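Local coordinates for protein citrinin polyketide synthase (Monascus purpureus, PDB 5MPT) that builds the keto-aldehyde precursor of the mycotoxin citrinin as a non-reducing polyketide synthase, of which this chain is the C-methylating (CMeT) domain, at residues T49-C52 and V53-V57; E86-M89 and N90-G94; Y93-L96 and E97-R100; F149-I153 and T154-D158. All coordinates share one frame; numbering follows the deposited sequence.

The four interactions lie about 20 to 23 Å from the centre of the CMeT domain, away from the S-adenosylhomocysteine pocket and from catalytic Tyr177, His289 and Glu315. Each is local to its own piece of chain, and apolar side chains join several of them. Interactions 2 and 3 follow one another along helix 86-98, sharing Tyr93 and Gly94. Helix 40-62 of interaction 1 meets both through Ile56, whose CG2 lies 3.6 Å from Leu96 CD1. Interaction 4 reaches interaction 2, with Phe149 CE1 3.7 Å from Phe88 CZ. Interactions 3 and 4 do not touch, their nearest atoms being about 8 Å apart.

Interaction 1. Residues T49-C52 and V53-V57; sequences TELC and VAHIV
Within the long helix 40-62, Leu51 and His55 stand one turn apart and lie alongside each other, pointing the same way. The isobutyl group lies against the NE2 and CD2 side of the imidazole, with Leu51 CD1 3.5 Å from His55 NE2. Leu51 carries CG anti to its nitrogen (chi1 177°), which sends the branch out beside the ring. The ring also lies obliquely near the backbone, His55 CD2 being 3.2 Å from Leu51 O. In this buried place NE2 is hydrogen-bonded to Ser143 OG, so histidine combines a flat packing surface with a satisfied polar end. These residues belong to the helix-turn-helix family region of the CMeT domain, and their helix is sandwiched by others: Cys52, His55 and Ile56 touch Phe325 of helix 321-327, while Ala54 packs on Val121 and Met124. Alanine suits that place because its single methyl keeps the helices close. Regular alpha-helical bonding underlies the whole stretch, from Val53 N to Thr49 O (2.9 Å, angle at the hydrogen 167°) through to Ile56 N to Cys52 O (2.8 Å). Branched side chains lie back over those same acceptors. Ile56 CG1 sits 3.2 Å from Cys52 O and Val53 CG2 3.3 Å from Thr49 O, and both branched residues also touch Leu96 of helix 86-98.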
loop_
_atom_site.group_PDB
_atom_site.type_symbol
_atom_site.label_atom_id
_atom_site.label_comp_id
_atom_site.label_asym_id
_atom_site.label_seq_id
_atom_site.Cartn_x
_atom_site.Cartn_y
_atom_site.Cartn_z
ATOM N N THR A 49 -11.186 -10.538 -7.409
ATOM C CA THR A 49 -11.023 -10.185 -8.818
ATOM C C THR A 49 -12.314 -10.438 -9.575
ATOM O O THR A 49 -12.722 -9.625 -10.427
ATOM C CB THR A 49 -9.870 -10.992 -9.433
ATOM O OG1 THR A 49 -8.646 -10.677 -8.763
ATOM C CG2 THR A 49 -9.716 -10.674 -10.926
ATOM N N GLU A 50 -12.980 -11.535 -9.243
ATOM C CA GLU A 50 -14.274 -11.825 -9.857
ATOM C C GLU A 50 -15.285 -10.719 -9.574
ATOM O O GLU A 50 -16.085 -10.352 -10.445
ATOM C CB GLU A 50 -14.780 -13.163 -9.347
ATOM C CG GLU A 50 -16.187 -13.516 -9.803
ATOM C CD GLU A 50 -16.608 -14.865 -9.295
ATOM O OE1 GLU A 50 -16.892 -14.993 -8.080
ATOM O OE2 GLU A 50 -16.610 -15.805 -10.109
ATOM N N LEU A 51 -15.320 -10.234 -8.339
ATOM C CA LEU A 51 -16.223 -9.151 -7.984
ATOM C C LEU A 51 -15.878 -7.876 -8.751
ATOM O O LEU A 51 -16.770 -7.176 -9.237
ATOM C CB LEU A 51 -16.171 -8.924 -6.475
ATOM C CG LEU A 51 -16.965 -7.795 -5.820
ATOM C CD1 LEU A 51 -18.470 -7.989 -6.081
ATOM C CD2 LEU A 51 -16.656 -7.740 -4.327
ATOM N N CYS A 52 -14.588 -7.560 -8.893
ATOM C CA CYS A 52 -14.218 -6.392 -9.688
ATOM C C CYS A 52 -14.718 -6.524 -11.123
ATOM O O CYS A 52 -15.281 -5.574 -11.706
ATOM C CB CYS A 52 -12.709 -6.196 -9.706
ATOM S SG CYS A 52 -11.901 -5.825 -8.129
ATOM N N VAL A 53 -14.461 -7.681 -11.726
ATOM C CA VAL A 53 -14.860 -7.898 -13.109
ATOM C C VAL A 53 -16.363 -7.748 -13.246
ATOM O O VAL A 53 -16.843 -7.109 -14.178
ATOM C CB VAL A 53 -14.369 -9.275 -13.589
ATOM C CG1 VAL A 53 -15.010 -9.639 -14.943
ATOM C CG2 VAL A 53 -12.834 -9.262 -13.667
ATOM N N ALA A 54 -17.129 -8.322 -12.315
ATOM C CA ALA A 54 -18.584 -8.195 -12.381
ATOM C C ALA A 54 -19.010 -6.742 -12.289
ATOM O O ALA A 54 -19.908 -6.298 -13.015
ATOM C CB ALA A 54 -19.239 -9.004 -11.265
ATOM N N HIS A 55 -18.370 -5.978 -11.412
ATOM C CA HIS A 55 -18.663 -4.552 -11.321
ATOM C C HIS A 55 -18.328 -3.832 -12.619
ATOM O O HIS A 55 -19.051 -2.926 -13.045
ATOM C CB HIS A 55 -17.872 -3.924 -10.190
ATOM C CG HIS A 55 -18.446 -4.115 -8.830
ATOM N ND1 HIS A 55 -19.709 -3.707 -8.479
ATOM C CD2 HIS A 55 -17.896 -4.635 -7.708
ATOM C CE1 HIS A 55 -19.918 -3.958 -7.202
ATOM N NE2 HIS A 55 -18.826 -4.520 -6.707
ATOM N N ILE A 56 -17.249 -4.241 -13.275
ATOM C CA ILE A 56 -16.863 -3.619 -14.536
ATOM C C ILE A 56 -17.898 -3.917 -15.608
ATOM O O ILE A 56 -18.340 -3.023 -16.342
ATOM C CB ILE A 56 -15.463 -4.109 -14.953
ATOM C CG1 ILE A 56 -14.411 -3.553 -14.018
ATOM C CG2 ILE A 56 -15.171 -3.695 -16.392
ATOM C CD1 ILE A 56 -13.148 -4.336 -14.022
ATOM N N VAL A 57 -18.334 -5.180 -15.687
ATOM C CA VAL A 57 -19.328 -5.561 -16.671
ATOM C C VAL A 57 -20.603 -4.743 -16.475
ATOM O O VAL A 57 -21.173 -4.204 -17.432
ATOM C CB VAL A 57 -19.619 -7.068 -16.589
ATOM C CG1 VAL A 57 -20.859 -7.384 -17.409
ATOM C CG2 VAL A 57 -18.456 -7.873 -17.113
#

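Interaction 2. Residues E86-M89 and N90-G94; sequences ERFM and NLIYG
Met89 O receives a nearly straight hydrogen bond of 2.8 Å from Tyr93 N, one turn further along helix 86-98. The same oxygen lies at the edge of the tyrosine ring, near its plane, with Tyr93 CD2 3.2 Å away. Methionine bends twice along its flexible chain, which brings CE to 4.2 Å from Tyr93 CE2 and its sulfur SD to 4.1 Å from Ile92 CG1. Such an unbranched, pliable side chain can fit between a ring and a branched neighbour. Beside it Ile92 crosses over Phe88. Its CG1 stands 3.9 Å from the centroid of the Phe88 ring, only 14° off the normal, a CH-pi contact over one face. The ring comes within reach because Phe88 CG is anti to the nitrogen (chi1 -179°). Further out, Ile92 CD1 touches Phe88 CE1 at 3.8 Å. The polar flank is looser: Glu86 and Asn90 are exposed, their carboxylate and amide planes stand 82° apart, and Glu86 OE2 is 3.6 Å from Asn90 ND2. The glutamate's other oxygen, OE1, is hydrogen-bonded to Tyr81 OH. Tyr93 turns inward, where its ring meets Phe60 and its OH bonds to Val79 N. With Phe149 packed on Ile92 and Ile153 on Met89, this is an amphipathic helix, its buried side packed against helix 149-154 and strand 102-105, in the helix-turn-helix family region of the CMeT domain.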
loop_
_atom_site.group_PDB
_atom_site.type_symbol
_atom_site.label_atom_id
_atom_site.label_comp_id
_atom_site.label_asym_id
_atom_site.label_seq_id
_atom_site.Cartn_x
_atom_site.Cartn_y
_atom_site.Cartn_z
ATOM N N GLU A 86 -7.402 7.479 -18.865
ATOM C CA GLU A 86 -6.905 6.654 -19.967
ATOM C C GLU A 86 -6.036 5.496 -19.482
ATOM O O GLU A 86 -6.256 4.352 -19.880
ATOM C CB GLU A 86 -6.130 7.509 -20.976
ATOM C CG GLU A 86 -5.615 6.726 -22.189
ATOM C CD GLU A 86 -6.729 6.200 -23.057
ATOM O OE1 GLU A 86 -7.879 6.664 -22.888
ATOM O OE2 GLU A 86 -6.454 5.321 -23.907
ATOM N N ARG A 87 -5.003 5.772 -18.673
ATOM C CA ARG A 87 -4.111 4.701 -18.237
ATOM C C ARG A 87 -4.863 3.668 -17.401
ATOM O O ARG A 87 -4.687 2.454 -17.576
ATOM C CB ARG A 87 -2.934 5.301 -17.461
ATOM C CG ARG A 87 -1.997 6.126 -18.367
ATOM C CD ARG A 87 -0.968 6.915 -17.564
ATOM N NE ARG A 87 -1.622 7.993 -16.837
ATOM C CZ ARG A 87 -1.008 8.828 -16.016
ATOM N NH1 ARG A 87 0.302 8.718 -15.804
ATOM N NH2 ARG A 87 -1.702 9.778 -15.407
ATOM N N PHE A 88 -5.685 4.143 -16.463
ATOM C CA PHE A 88 -6.556 3.262 -15.684
ATOM C C PHE A 88 -7.445 2.402 -16.580
ATOM O O PHE A 88 -7.549 1.180 -16.390
ATOM C CB PHE A 88 -7.390 4.132 -14.747
ATOM C CG PHE A 88 -8.328 3.381 -13.853
ATOM C CD1 PHE A 88 -7.920 2.276 -13.141
ATOM C CD2 PHE A 88 -9.633 3.823 -13.704
ATOM C CE1 PHE A 88 -8.795 1.627 -12.304
ATOM C CE2 PHE A 88 -10.495 3.188 -12.873
ATOM C CZ PHE A 88 -10.067 2.083 -12.153
ATOM N N MET A 89 -8.112 3.015 -17.562
ATOM C CA MET A 89 -9.049 2.218 -18.328
ATOM C C MET A 89 -8.337 1.199 -19.196
ATOM O O MET A 89 -8.906 0.144 -19.484
ATOM C CB MET A 89 -9.963 3.115 -19.163
ATOM C CG MET A 89 -10.933 3.890 -18.270
ATOM S SD MET A 89 -12.027 2.834 -17.315
ATOM C CE MET A 89 -12.896 1.962 -18.627
ATOM N N ASN A 90 -7.102 1.469 -19.608
ATOM C CA ASN A 90 -6.332 0.423 -20.275
ATOM C C ASN A 90 -6.054 -0.746 -19.328
ATOM O O ASN A 90 -6.057 -1.912 -19.747
ATOM C CB ASN A 90 -5.033 1.002 -20.826
ATOM C CG ASN A 90 -5.270 2.007 -21.941
ATOM O OD1 ASN A 90 -6.234 1.898 -22.710
ATOM N ND2 ASN A 90 -4.395 3.001 -22.028
ATOM N N LEU A 91 -5.834 -0.459 -18.043
ATOM C CA LEU A 91 -5.694 -1.525 -17.046
ATOM C C LEU A 91 -7.020 -2.258 -16.850
ATOM O O LEU A 91 -7.048 -3.490 -16.744
ATOM C CB LEU A 91 -5.204 -0.935 -15.731
ATOM C CG LEU A 91 -4.762 -1.803 -14.557
ATOM C CD1 LEU A 91 -3.758 -0.986 -13.737
ATOM C CD2 LEU A 91 -5.945 -2.209 -13.700
ATOM N N ILE A 92 -8.131 -1.512 -16.840
ATOM C CA ILE A 92 -9.467 -2.106 -16.701
ATOM C C ILE A 92 -9.765 -3.057 -17.855
ATOM O O ILE A 92 -10.300 -4.163 -17.656
ATOM C CB ILE A 92 -10.522 -0.988 -16.600
ATOM C CG1 ILE A 92 -10.407 -0.263 -15.250
ATOM C CG2 ILE A 92 -11.945 -1.567 -16.793
ATOM C CD1 ILE A 92 -10.678 -1.185 -14.026
ATOM N N TYR A 93 -9.516 -2.608 -19.089
ATOM C CA TYR A 93 -9.726 -3.495 -20.227
ATOM C C TYR A 93 -8.800 -4.691 -20.149
ATOM O O TYR A 93 -9.164 -5.802 -20.555
ATOM C CB TYR A 93 -9.518 -2.750 -21.542
ATOM C CG TYR A 93 -10.748 -2.037 -21.997
ATOM C CD1 TYR A 93 -11.752 -2.728 -22.648
ATOM C CD2 TYR A 93 -10.922 -0.687 -21.766
ATOM C CE1 TYR A 93 -12.883 -2.099 -23.050
ATOM C CE2 TYR A 93 -12.047 -0.052 -22.164
ATOM C CZ TYR A 93 -13.032 -0.759 -22.807
ATOM O OH TYR A 93 -14.167 -0.110 -23.216
ATOM N N GLY A 94 -7.581 -4.466 -19.680
ATOM C CA GLY A 94 -6.685 -5.577 -19.422
ATOM C C GLY A 94 -7.287 -6.597 -18.481
ATOM O O GLY A 94 -7.160 -7.806 -18.698
#

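Interaction 3. Residues Y93-L96 and E97-R100; sequences YGLL and EEAR
Ala99 and Leu95 meet on the compact side of this helix end, where Ala99 N gives a 2.9 Å hydrogen bond to Leu95 O and the Ala99 methyl CB rests 3.6 Å from Leu96 O. Ala99 reaches Val53 of helix 40-62, and buried Leu96 spreads its two methyls against Val53, Ile56 and Phe60 there. A small residue and a branched aliphatic one suit this close approach of two helices. Exposed Glu98 lies on the looser side. Its amide bonds firmly to Gly94 O at 2.8 Å, but the side chain merely passes by: CG is 3.4 Å from Gly94 O, and the extended chain crosses to place OE2 4.2 Å from Leu95 CD2. Helix 86-98 terminates here in a Schellman motif, in which Arg100 adopts positive phi (66°), a geometry glycine takes more readily. Arg100 N also makes a short bond, 2.7 Å, to Glu97 O three residues back. The arginine chain curls back through three successive torsions near -60°, bringing NH1 to the same oxygen. That bond is longer, 3.3 Å between Arg100 NH1 and Glu97 O, yet almost straight (168°), and the oxygen lies in the plane of the guanidinium. The two donors approach Glu97 O from opposite faces of its carbonyl plane, so one residue grips this terminal-turn oxygen from both sides. Beyond it NH2 forms a salt bridge with Asp103, while Glu97 OE2 accepts from Ile104 N, connecting the helix to strand 102-105.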
loop_
_atom_site.group_PDB
_atom_site.type_symbol
_atom_site.label_atom_id
_atom_site.label_comp_id
_atom_site.label_asym_id
_atom_site.label_seq_id
_atom_site.Cartn_x
_atom_site.Cartn_y
_atom_site.Cartn_z
ATOM N N TYR A 93 -9.516 -2.608 -19.089
ATOM C CA TYR A 93 -9.726 -3.495 -20.227
ATOM C C TYR A 93 -8.800 -4.691 -20.149
ATOM O O TYR A 93 -9.164 -5.802 -20.555
ATOM C CB TYR A 93 -9.518 -2.750 -21.542
ATOM C CG TYR A 93 -10.748 -2.037 -21.997
ATOM C CD1 TYR A 93 -11.752 -2.728 -22.648
ATOM C CD2 TYR A 93 -10.922 -0.687 -21.766
ATOM C CE1 TYR A 93 -12.883 -2.099 -23.050
ATOM C CE2 TYR A 93 -12.047 -0.052 -22.164
ATOM C CZ TYR A 93 -13.032 -0.759 -22.807
ATOM O OH TYR A 93 -14.167 -0.110 -23.216
ATOM N N GLY A 94 -7.581 -4.466 -19.680
ATOM C CA GLY A 94 -6.685 -5.577 -19.422
ATOM C C GLY A 94 -7.287 -6.597 -18.481
ATOM O O GLY A 94 -7.160 -7.806 -18.698
ATOM N N LEU A 95 -7.925 -6.135 -17.405
ATOM C CA LEU A 95 -8.516 -7.099 -16.483
ATOM C C LEU A 95 -9.618 -7.889 -17.173
ATOM O O LEU A 95 -9.737 -9.102 -16.985
ATOM C CB LEU A 95 -9.070 -6.415 -15.233
ATOM C CG LEU A 95 -8.138 -5.683 -14.277
ATOM C CD1 LEU A 95 -8.993 -5.147 -13.136
ATOM C CD2 LEU A 95 -6.985 -6.565 -13.760
ATOM N N LEU A 96 -10.437 -7.216 -17.983
ATOM C CA LEU A 96 -11.501 -7.930 -18.678
ATOM C C LEU A 96 -10.920 -8.965 -19.626
ATOM O O LEU A 96 -11.491 -10.050 -19.803
ATOM C CB LEU A 96 -12.389 -6.948 -19.436
ATOM C CG LEU A 96 -13.322 -6.086 -18.594
ATOM C CD1 LEU A 96 -14.038 -5.114 -19.528
ATOM C CD2 LEU A 96 -14.338 -6.920 -17.856
ATOM N N GLU A 97 -9.789 -8.641 -20.260
ATOM C CA GLU A 97 -9.133 -9.619 -21.119
ATOM C C GLU A 97 -8.591 -10.784 -20.300
ATOM O O GLU A 97 -8.767 -11.950 -20.679
ATOM C CB GLU A 97 -8.016 -8.962 -21.932
ATOM C CG GLU A 97 -7.428 -9.887 -23.001
ATOM C CD GLU A 97 -6.453 -9.193 -23.934
ATOM O OE1 GLU A 97 -5.526 -8.515 -23.430
ATOM O OE2 GLU A 97 -6.625 -9.328 -25.173
ATOM N N GLU A 98 -7.950 -10.501 -19.162
ATOM C CA GLU A 98 -7.451 -11.593 -18.332
ATOM C C GLU A 98 -8.580 -12.507 -17.876
ATOM O O GLU A 98 -8.366 -13.711 -17.707
ATOM C CB GLU A 98 -6.687 -11.047 -17.121
ATOM C CG GLU A 98 -5.326 -10.447 -17.457
ATOM C CD GLU A 98 -4.698 -9.726 -16.268
ATOM O OE1 GLU A 98 -3.814 -8.866 -16.482
ATOM O OE2 GLU A 98 -5.101 -10.011 -15.118
ATOM N N ALA A 99 -9.772 -11.956 -17.656
ATOM C CA ALA A 99 -10.946 -12.731 -17.294
ATOM C C ALA A 99 -11.547 -13.443 -18.492
ATOM O O ALA A 99 -12.543 -14.158 -18.336
ATOM C CB ALA A 99 -12.000 -11.822 -16.658
ATOM N N ARG A 100 -10.966 -13.241 -19.677
ATOM C CA ARG A 100 -11.351 -13.933 -20.903
ATOM C C ARG A 100 -12.758 -13.561 -21.362
ATOM O O ARG A 100 -13.419 -14.342 -22.045
ATOM C CB ARG A 100 -11.210 -15.449 -20.743
ATOM C CG ARG A 100 -9.782 -15.893 -20.394
ATOM C CD ARG A 100 -8.725 -15.344 -21.367
ATOM N NE ARG A 100 -9.002 -15.674 -22.771
ATOM C CZ ARG A 100 -9.204 -14.794 -23.753
ATOM N NH1 ARG A 100 -9.160 -13.483 -23.533
ATOM N NH2 ARG A 100 -9.442 -15.233 -24.985
#

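Interaction 4. Residues F149-I153 and T154-D158; sequences FADCI and TGKED
Asp151 and Lys156 come within 4.8 Å, CA to CA, because the chain doubles back where helix 149-154 ends. The turn is a Schellman motif: Gly155 takes positive phi (97°), where a CB would jam against the preceding carbonyl, so glycine fits. Glu157 N then bonds to Asp151 O at 3.0 Å, straight at the hydrogen but coming from above the carbonyl plane, 69° out of it. A CA-H...O contact of 3.3 Å from Cys152 CA to Glu157 O adds to the closure. Thr154 grips Ala150 O twice, through OG1 at 2.9 Å and N at 3.2 Å, from opposite faces of that carbonyl. Its OG1 stands between backbone nitrogen and carbonyl carbon (chi1 61°), which points it back at the helix; a small hydroxyl residue can thus satisfy an acceptor near the helix end. The fully extended Lys156 runs alongside Asp151, its CD 3.6 Å from Asp151 OD1. Glu157 also lies alongside Asp151, pointing the same way. Asp158 N-caps helix 159-164 through OD2 to Gln161 N. Lys156 NZ is 4.2 Å from Asp151 OD2, beyond a salt bridge, and Glu157 OE2 is 4.6 Å from that same oxygen. The lysine would probably offset, through space, any repulsion between the two carboxylates at this surface turn.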
loop_
_atom_site.group_PDB
_atom_site.type_symbol
_atom_site.label_atom_id
_atom_site.label_comp_id
_atom_site.label_asym_id
_atom_site.label_seq_id
_atom_site.Cartn_x
_atom_site.Cartn_y
_atom_site.Cartn_z
ATOM N N PHE A 149 -19.017 2.617 -10.429
ATOM C CA PHE A 149 -17.848 2.676 -11.302
ATOM C C PHE A 149 -18.120 3.487 -12.557
ATOM O O PHE A 149 -17.280 4.291 -12.973
ATOM C CB PHE A 149 -17.394 1.268 -11.673
ATOM C CG PHE A 149 -16.047 1.231 -12.315
ATOM C CD1 PHE A 149 -14.917 1.418 -11.550
ATOM C CD2 PHE A 149 -15.898 0.993 -13.662
ATOM C CE1 PHE A 149 -13.670 1.405 -12.115
ATOM C CE2 PHE A 149 -14.643 0.976 -14.244
ATOM C CZ PHE A 149 -13.522 1.157 -13.445
ATOM N N ALA A 150 -19.276 3.285 -13.191
ATOM C CA ALA A 150 -19.608 4.080 -14.367
ATOM C C ALA A 150 -19.691 5.556 -14.004
ATOM O O ALA A 150 -19.155 6.421 -14.721
ATOM C CB ALA A 150 -20.917 3.575 -14.992
ATOM N N ASP A 151 -20.334 5.876 -12.878
ATOM C CA ASP A 151 -20.396 7.276 -12.464
ATOM C C ASP A 151 -19.006 7.864 -12.230
ATOM O O ASP A 151 -18.761 9.029 -12.577
ATOM C CB ASP A 151 -21.263 7.425 -11.216
ATOM C CG ASP A 151 -22.729 7.361 -11.529
ATOM O OD1 ASP A 151 -23.048 7.239 -12.734
ATOM O OD2 ASP A 151 -23.548 7.448 -10.592
ATOM N N CYS A 152 -18.082 7.091 -11.632
ATOM C CA CYS A 152 -16.735 7.602 -11.371
ATOM C C CYS A 152 -15.959 7.838 -12.659
ATOM O O CYS A 152 -15.364 8.903 -12.841
ATOM C CB CYS A 152 -15.941 6.646 -10.459
ATOM S SG CYS A 152 -16.484 6.673 -8.772
ATOM N N ILE A 153 -15.927 6.862 -13.568
ATOM C CA ILE A 153 -15.050 7.054 -14.708
ATOM C C ILE A 153 -15.566 8.134 -15.642
ATOM O O ILE A 153 -14.771 8.679 -16.403
ATOM C CB ILE A 153 -14.794 5.765 -15.494
ATOM C CG1 ILE A 153 -16.055 5.171 -16.081
ATOM C CG2 ILE A 153 -14.113 4.678 -14.547
ATOM C CD1 ILE A 153 -15.796 3.897 -16.904
ATOM N N THR A 154 -16.866 8.472 -15.598
ATOM C CA THR A 154 -17.391 9.575 -16.412
ATOM C C THR A 154 -17.395 10.918 -15.693
ATOM O O THR A 154 -17.634 11.940 -16.336
ATOM C CB THR A 154 -18.805 9.258 -16.890
ATOM O OG1 THR A 154 -19.694 9.073 -15.785
ATOM C CG2 THR A 154 -18.775 8.043 -17.733
ATOM N N GLY A 155 -17.083 10.959 -14.401
ATOM C CA GLY A 155 -17.024 12.199 -13.668
ATOM C C GLY A 155 -18.269 12.549 -12.888
ATOM O O GLY A 155 -18.275 13.577 -12.206
ATOM N N LYS A 156 -19.344 11.770 -13.004
ATOM C CA LYS A 156 -20.541 12.089 -12.229
ATOM C C LYS A 156 -20.292 11.922 -10.736
ATOM O O LYS A 156 -20.904 12.623 -9.926
ATOM C CB LYS A 156 -21.711 11.215 -12.674
ATOM C CG LYS A 156 -23.006 11.528 -11.965
ATOM C CD LYS A 156 -24.132 10.666 -12.476
ATOM C CE LYS A 156 -25.401 10.913 -11.702
ATOM N NZ LYS A 156 -26.485 10.031 -12.205
ATOM N N GLU A 157 -19.449 10.967 -10.355
ATOM C CA GLU A 157 -18.956 10.828 -8.992
ATOM C C GLU A 157 -17.438 10.857 -9.037
ATOM O O GLU A 157 -16.824 10.692 -10.094
ATOM C CB GLU A 157 -19.423 9.514 -8.334
ATOM C CG GLU A 157 -20.924 9.347 -8.220
ATOM C CD GLU A 157 -21.499 9.972 -6.972
ATOM O OE1 GLU A 157 -20.769 10.722 -6.293
ATOM O OE2 GLU A 157 -22.683 9.703 -6.670
ATOM N N ASP A 158 -16.831 11.071 -7.876
ATOM C CA ASP A 158 -15.383 11.070 -7.737
ATOM C C ASP A 158 -14.960 10.003 -6.729
ATOM O O ASP A 158 -15.497 9.936 -5.615
ATOM C CB ASP A 158 -14.880 12.452 -7.315
ATOM C CG ASP A 158 -13.387 12.480 -7.148
ATOM O OD1 ASP A 158 -12.681 12.571 -8.173
ATOM O OD2 ASP A 158 -12.927 12.351 -6.006
#